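Local coordinates for ABC transporter, periplasmic substrate-binding protein (Thermotoga maritima, PDB 2HPG) that probably captures a small solute in the periplasm and delivers it to a tripartite ATP-independent (TRAP) transporter, at residues K82-M96 with A298-L311. Numbering follows the deposited sequence.
Sequences KDIGVMNLAYFIDFM and AKQAYKNLGLENAL
The phenol of Tyr-302 reaches into the turn of residues 89-92, where its OH donates to Ala-90 O at 2.8 Å. The donor stands 44° above the carbonyl plane. That turn is type II, closed by Phe-92 N bonding to Leu-89 O, so the amide beside the phenol already has an acceptor; Tyr-91 OH bonds Thr-222 O. Leu-89 CD1 sits over the centre of the Tyr-302 ring, 3.7 Å from its centroid, while Phe-95 turns an edge toward this ring in an offset edge-to-face pair. A phenylalanine in place of Tyr-302 would probably leave Ala-90 O, in a buried turn, without this donor. Over one face of Phe-95 lies the bent chain of Lys-299, its NZ 4.5 Å from the ring centroid in a cation-pi contact and salt-bridged to Glu-308 OE2 through a weak hydrogen bond. At the far end, Lys-82 CG, anti to the backbone N (chi1 167°), packs on Leu-307 CD2, and a bend at chi3 (101°) lets NZ donate a hydrogen bond to Gly-306 O at 2.9 Å. Gly-306 is the C-prime residue of a Schellman motif: Leu-307 N bonds Tyr-302 O and Gly-306 N bonds Lys-303 O, ending helix 291-305 in this DctP-family periplasmic binding fold.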
loop_
_atom_site.group_PDB
_atom_site.type_symbol
_atom_site.label_atom_id
_atom_site.label_comp_id
_atom_site.label_asym_id
_atom_site.label_seq_id
_atom_site.Cartn_x
_atom_site.Cartn_y
_atom_site.Cartn_z
ATOM N N LYS A 82 10.065 9.414 10.295
ATOM C CA LYS A 82 10.756 9.194 9.021
ATOM C C LYS A 82 10.985 7.733 8.657
ATOM O O LYS A 82 10.698 7.322 7.529
ATOM C CB LYS A 82 12.105 9.914 8.994
ATOM C CG LYS A 82 13.021 9.470 7.836
ATOM C CD LYS A 82 14.387 10.164 7.824
ATOM C CE LYS A 82 15.468 9.262 8.404
ATOM N NZ LYS A 82 16.833 9.736 8.038
ATOM N N ASP A 83 11.511 6.965 9.605
ATOM C CA ASP A 83 12.016 5.634 9.321
ATOM C C ASP A 83 10.973 4.615 8.899
ATOM O O ASP A 83 11.300 3.664 8.182
ATOM C CB ASP A 83 12.755 5.067 10.535
ATOM C CG ASP A 83 14.106 5.692 10.746
ATOM O OD1 ASP A 83 14.535 6.553 9.949
ATOM O OD2 ASP A 83 14.754 5.296 11.737
ATOM N N ILE A 84 9.735 4.779 9.347
ATOM C CA ILE A 84 8.672 3.825 8.992
ATOM C C ILE A 84 8.415 3.819 7.470
ATOM O O ILE A 84 7.906 2.841 6.919
ATOM C CB ILE A 84 7.366 4.108 9.773
ATOM C CG1 ILE A 84 6.415 2.901 9.705
ATOM C CG2 ILE A 84 6.679 5.366 9.267
ATOM C CD1 ILE A 84 5.268 2.986 10.688
ATOM N N GLY A 85 8.788 4.921 6.828
ATOM C CA GLY A 85 8.748 5.106 5.381
ATOM C C GLY A 85 9.590 4.144 4.558
ATOM O O GLY A 85 9.382 4.019 3.347
ATOM N N VAL A 86 10.511 3.438 5.208
ATOM C CA VAL A 86 11.285 2.396 4.546
ATOM C C VAL A 86 10.379 1.307 3.915
ATOM O O VAL A 86 10.766 0.665 2.924
ATOM C CB VAL A 86 12.336 1.751 5.522
ATOM C CG1 VAL A 86 11.670 0.838 6.493
ATOM C CG2 VAL A 86 13.430 1.018 4.712
HETATM N N MSE A 87 9.175 1.125 4.464
HETATM C CA MSE A 87 8.271 0.068 3.988
HETATM C C MSE A 87 7.514 0.397 2.681
HETATM O O MSE A 87 6.746 -0.440 2.198
HETATM C CB MSE A 87 7.297 -0.329 5.088
HETATM C CG MSE A 87 8.007 -0.652 6.397
HETATM SE SE MSE A 87 6.940 -1.511 7.729
HETATM C CE MSE A 87 5.786 -2.604 6.610
ATOM N N ASN A 88 7.746 1.576 2.114
ATOM C CA ASN A 88 7.167 1.960 0.806
ATOM C C ASN A 88 8.240 2.109 -0.271
ATOM O O ASN A 88 7.971 2.580 -1.391
ATOM C CB ASN A 88 6.357 3.267 0.925
ATOM C CG ASN A 88 5.024 3.206 0.171
ATOM O OD1 ASN A 88 4.993 3.021 -1.040
ATOM N ND2 ASN A 88 3.935 3.311 0.896
ATOM N N LEU A 89 9.458 1.700 0.058
ATOM C CA LEU A 89 10.550 1.800 -0.881
ATOM C C LEU A 89 10.653 0.548 -1.767
ATOM O O LEU A 89 10.215 -0.559 -1.390
ATOM C CB LEU A 89 11.869 2.112 -0.143
ATOM C CG LEU A 89 12.038 3.573 0.268
ATOM C CD1 LEU A 89 13.383 3.761 0.935
ATOM C CD2 LEU A 89 11.934 4.495 -0.912
ATOM N N ALA A 90 11.199 0.754 -2.962
ATOM C CA ALA A 90 11.313 -0.303 -3.966
ATOM C C ALA A 90 11.993 -1.519 -3.383
ATOM O O ALA A 90 12.987 -1.391 -2.695
ATOM C CB ALA A 90 12.076 0.193 -5.203
ATOM N N TYR A 91 11.415 -2.688 -3.646
ATOM C CA TYR A 91 11.938 -4.007 -3.225
ATOM C C TYR A 91 12.057 -4.275 -1.733
ATOM O O TYR A 91 12.583 -5.319 -1.371
ATOM C CB TYR A 91 13.264 -4.358 -3.936
ATOM C CG TYR A 91 13.060 -4.504 -5.410
ATOM C CD1 TYR A 91 13.431 -3.497 -6.280
ATOM C CD2 TYR A 91 12.422 -5.626 -5.933
ATOM C CE1 TYR A 91 13.193 -3.612 -7.636
ATOM C CE2 TYR A 91 12.196 -5.748 -7.304
ATOM C CZ TYR A 91 12.593 -4.748 -8.139
ATOM O OH TYR A 91 12.347 -4.854 -9.499
ATOM N N PHE A 92 11.530 -3.389 -0.880
ATOM C CA PHE A 92 11.526 -3.625 0.569
ATOM C C PHE A 92 11.172 -5.070 0.963
ATOM O O PHE A 92 11.904 -5.705 1.728
ATOM C CB PHE A 92 10.602 -2.622 1.321
ATOM C CG PHE A 92 10.411 -2.969 2.786
ATOM C CD1 PHE A 92 11.373 -2.605 3.725
ATOM C CD2 PHE A 92 9.315 -3.706 3.203
ATOM C CE1 PHE A 92 11.231 -2.964 5.070
ATOM C CE2 PHE A 92 9.167 -4.089 4.531
ATOM C CZ PHE A 92 10.120 -3.697 5.478
ATOM N N ILE A 93 10.049 -5.608 0.501
ATOM C CA ILE A 93 9.645 -6.936 0.989
ATOM C C ILE A 93 10.644 -8.004 0.499
ATOM O O ILE A 93 10.805 -9.057 1.136
ATOM C CB ILE A 93 8.176 -7.317 0.621
ATOM C CG1 ILE A 93 7.572 -8.231 1.687
ATOM C CG2 ILE A 93 8.098 -8.000 -0.724
ATOM C CD1 ILE A 93 7.156 -7.497 2.967
ATOM N N ASP A 94 11.326 -7.725 -0.610
ATOM C CA ASP A 94 12.321 -8.674 -1.144
ATOM C C ASP A 94 13.604 -8.630 -0.341
ATOM O O ASP A 94 14.183 -9.664 -0.043
ATOM C CB ASP A 94 12.625 -8.416 -2.616
ATOM C CG ASP A 94 11.596 -9.031 -3.531
ATOM O OD1 ASP A 94 11.848 -10.137 -4.051
ATOM O OD2 ASP A 94 10.521 -8.432 -3.694
ATOM N N PHE A 95 14.047 -7.431 -0.002
ATOM C CA PHE A 95 15.157 -7.251 0.928
ATOM C C PHE A 95 14.870 -7.869 2.288
ATOM O O PHE A 95 15.796 -8.301 2.966
ATOM C CB PHE A 95 15.500 -5.779 1.087
ATOM C CG PHE A 95 15.976 -5.119 -0.180
ATOM C CD1 PHE A 95 16.842 -5.764 -1.041
ATOM C CD2 PHE A 95 15.625 -3.813 -0.463
ATOM C CE1 PHE A 95 17.306 -5.132 -2.188
ATOM C CE2 PHE A 95 16.067 -3.184 -1.600
ATOM C CZ PHE A 95 16.909 -3.843 -2.466
HETATM N N MSE A 96 13.603 -7.926 2.694
HETATM C CA MSE A 96 13.276 -8.581 3.965
HETATM C C MSE A 96 13.205 -10.106 3.820
HETATM O O MSE A 96 13.022 -10.818 4.819
HETATM C CB MSE A 96 11.972 -8.027 4.549
HETATM C CG MSE A 96 11.983 -6.522 4.813
HETATM SE SE MSE A 96 13.374 -5.914 6.062
HETATM C CE MSE A 96 12.916 -7.059 7.595
ATOM N N ALA A 298 17.794 0.113 -6.756
ATOM C CA ALA A 298 16.867 0.545 -5.704
ATOM C C ALA A 298 17.564 1.066 -4.435
ATOM O O ALA A 298 17.073 2.003 -3.799
ATOM C CB ALA A 298 15.896 -0.586 -5.344
ATOM N N LYS A 299 18.702 0.468 -4.081
ATOM C CA LYS A 299 19.471 0.858 -2.883
ATOM C C LYS A 299 19.750 2.356 -2.812
ATOM O O LYS A 299 19.771 2.930 -1.733
ATOM C CB LYS A 299 20.793 0.074 -2.787
ATOM C CG LYS A 299 20.623 -1.450 -2.579
ATOM C CD LYS A 299 20.066 -1.807 -1.178
ATOM C CE LYS A 299 20.315 -3.287 -0.804
ATOM N NZ LYS A 299 20.425 -3.514 0.682
ATOM N N GLN A 300 19.938 3.003 -3.954
ATOM C CA GLN A 300 20.200 4.445 -3.976
ATOM C C GLN A 300 19.012 5.315 -3.491
ATOM O O GLN A 300 19.208 6.443 -3.038
ATOM C CB GLN A 300 20.631 4.879 -5.380
ATOM C CG GLN A 300 21.230 6.298 -5.470
ATOM C CD GLN A 300 22.453 6.492 -4.568
ATOM O OE1 GLN A 300 23.345 5.641 -4.516
ATOM N NE2 GLN A 300 22.488 7.608 -3.850
ATOM N N ALA A 301 17.786 4.814 -3.612
ATOM C CA ALA A 301 16.629 5.504 -3.043
ATOM C C ALA A 301 16.682 5.449 -1.514
ATOM O O ALA A 301 16.377 6.427 -0.842
ATOM C CB ALA A 301 15.327 4.890 -3.563
ATOM N N TYR A 302 17.088 4.310 -0.971
ATOM C CA TYR A 302 17.226 4.161 0.473
ATOM C C TYR A 302 18.251 5.181 1.008
ATOM O O TYR A 302 18.009 5.859 2.021
ATOM C CB TYR A 302 17.630 2.738 0.846
ATOM C CG TYR A 302 16.536 1.703 0.646
ATOM C CD1 TYR A 302 15.893 1.120 1.723
ATOM C CD2 TYR A 302 16.150 1.304 -0.632
ATOM C CE1 TYR A 302 14.886 0.166 1.537
ATOM C CE2 TYR A 302 15.146 0.361 -0.821
ATOM C CZ TYR A 302 14.514 -0.194 0.264
ATOM O OH TYR A 302 13.525 -1.131 0.063
ATOM N N LYS A 303 19.361 5.328 0.291
ATOM C CA LYS A 303 20.400 6.281 0.661
ATOM C C LYS A 303 19.969 7.738 0.478
ATOM O O LYS A 303 20.216 8.566 1.347
ATOM C CB LYS A 303 21.667 5.989 -0.148
ATOM C CG LYS A 303 22.369 4.680 0.277
ATOM C CD LYS A 303 23.485 4.220 -0.696
ATOM C CE LYS A 303 24.207 5.381 -1.393
ATOM N NZ LYS A 303 24.724 6.433 -0.461
ATOM N N ASN A 304 19.327 8.060 -0.643
ATOM C CA ASN A 304 18.883 9.430 -0.883
ATOM C C ASN A 304 17.888 9.957 0.168
ATOM O O ASN A 304 17.852 11.161 0.459
ATOM C CB ASN A 304 18.289 9.571 -2.286
ATOM C CG ASN A 304 19.336 9.459 -3.377
ATOM O OD1 ASN A 304 20.510 9.186 -3.096
ATOM N ND2 ASN A 304 18.917 9.663 -4.639
ATOM N N LEU A 305 17.094 9.056 0.731
ATOM C CA LEU A 305 16.086 9.427 1.707
ATOM C C LEU A 305 16.545 9.234 3.141
ATOM O O LEU A 305 15.890 9.724 4.037
ATOM C CB LEU A 305 14.776 8.652 1.468
ATOM C CG LEU A 305 13.996 9.071 0.216
ATOM C CD1 LEU A 305 12.752 8.217 0.016
ATOM C CD2 LEU A 305 13.620 10.547 0.288
ATOM N N GLY A 306 17.641 8.515 3.359
ATOM C CA GLY A 306 18.159 8.265 4.702
ATOM C C GLY A 306 17.474 7.129 5.433
ATOM O O GLY A 306 17.281 7.204 6.656
ATOM N N LEU A 307 17.137 6.066 4.702
ATOM C CA LEU A 307 16.358 4.942 5.239
ATOM C C LEU A 307 17.068 3.593 5.194
ATOM O O LEU A 307 16.475 2.568 5.532
ATOM C CB LEU A 307 15.017 4.836 4.498
ATOM C CG LEU A 307 14.152 6.092 4.593
ATOM C CD1 LEU A 307 12.960 6.035 3.652
ATOM C CD2 LEU A 307 13.712 6.295 6.032
ATOM N N GLU A 308 18.339 3.580 4.812
ATOM C CA GLU A 308 19.099 2.321 4.746
ATOM C C GLU A 308 19.336 1.739 6.154
ATOM O O GLU A 308 19.162 0.536 6.378
ATOM C CB GLU A 308 20.405 2.543 3.966
ATOM C CG GLU A 308 21.202 1.269 3.627
ATOM C CD GLU A 308 20.464 0.245 2.741
ATOM O OE1 GLU A 308 19.664 0.630 1.851
ATOM O OE2 GLU A 308 20.725 -0.967 2.931
ATOM N N ASN A 309 19.675 2.596 7.115
ATOM C CA ASN A 309 19.771 2.146 8.514
ATOM C C ASN A 309 18.470 1.526 8.985
ATOM O O ASN A 309 18.476 0.469 9.641
ATOM C CB ASN A 309 20.181 3.298 9.454
ATOM C CG ASN A 309 21.695 3.458 9.568
ATOM O OD1 ASN A 309 22.445 2.489 9.420
ATOM N ND2 ASN A 309 22.147 4.681 9.845
ATOM N N ALA A 310 17.351 2.161 8.627
ATOM C CA ALA A 310 16.020 1.644 8.975
ATOM C C ALA A 310 15.795 0.235 8.461
ATOM O O ALA A 310 15.283 -0.606 9.179
ATOM C CB ALA A 310 14.922 2.584 8.443
ATOM N N LEU A 311 16.155 -0.011 7.202
ATOM C CA LEU A 311 16.021 -1.351 6.585
ATOM C C LEU A 311 16.869 -2.392 7.323
ATOM O O LEU A 311 16.393 -3.458 7.729
ATOM C CB LEU A 311 16.443 -1.286 5.106
ATOM C CG LEU A 311 16.514 -2.604 4.318
ATOM C CD1 LEU A 311 15.135 -3.199 4.131
ATOM C CD2 LEU A 311 17.193 -2.396 2.978
#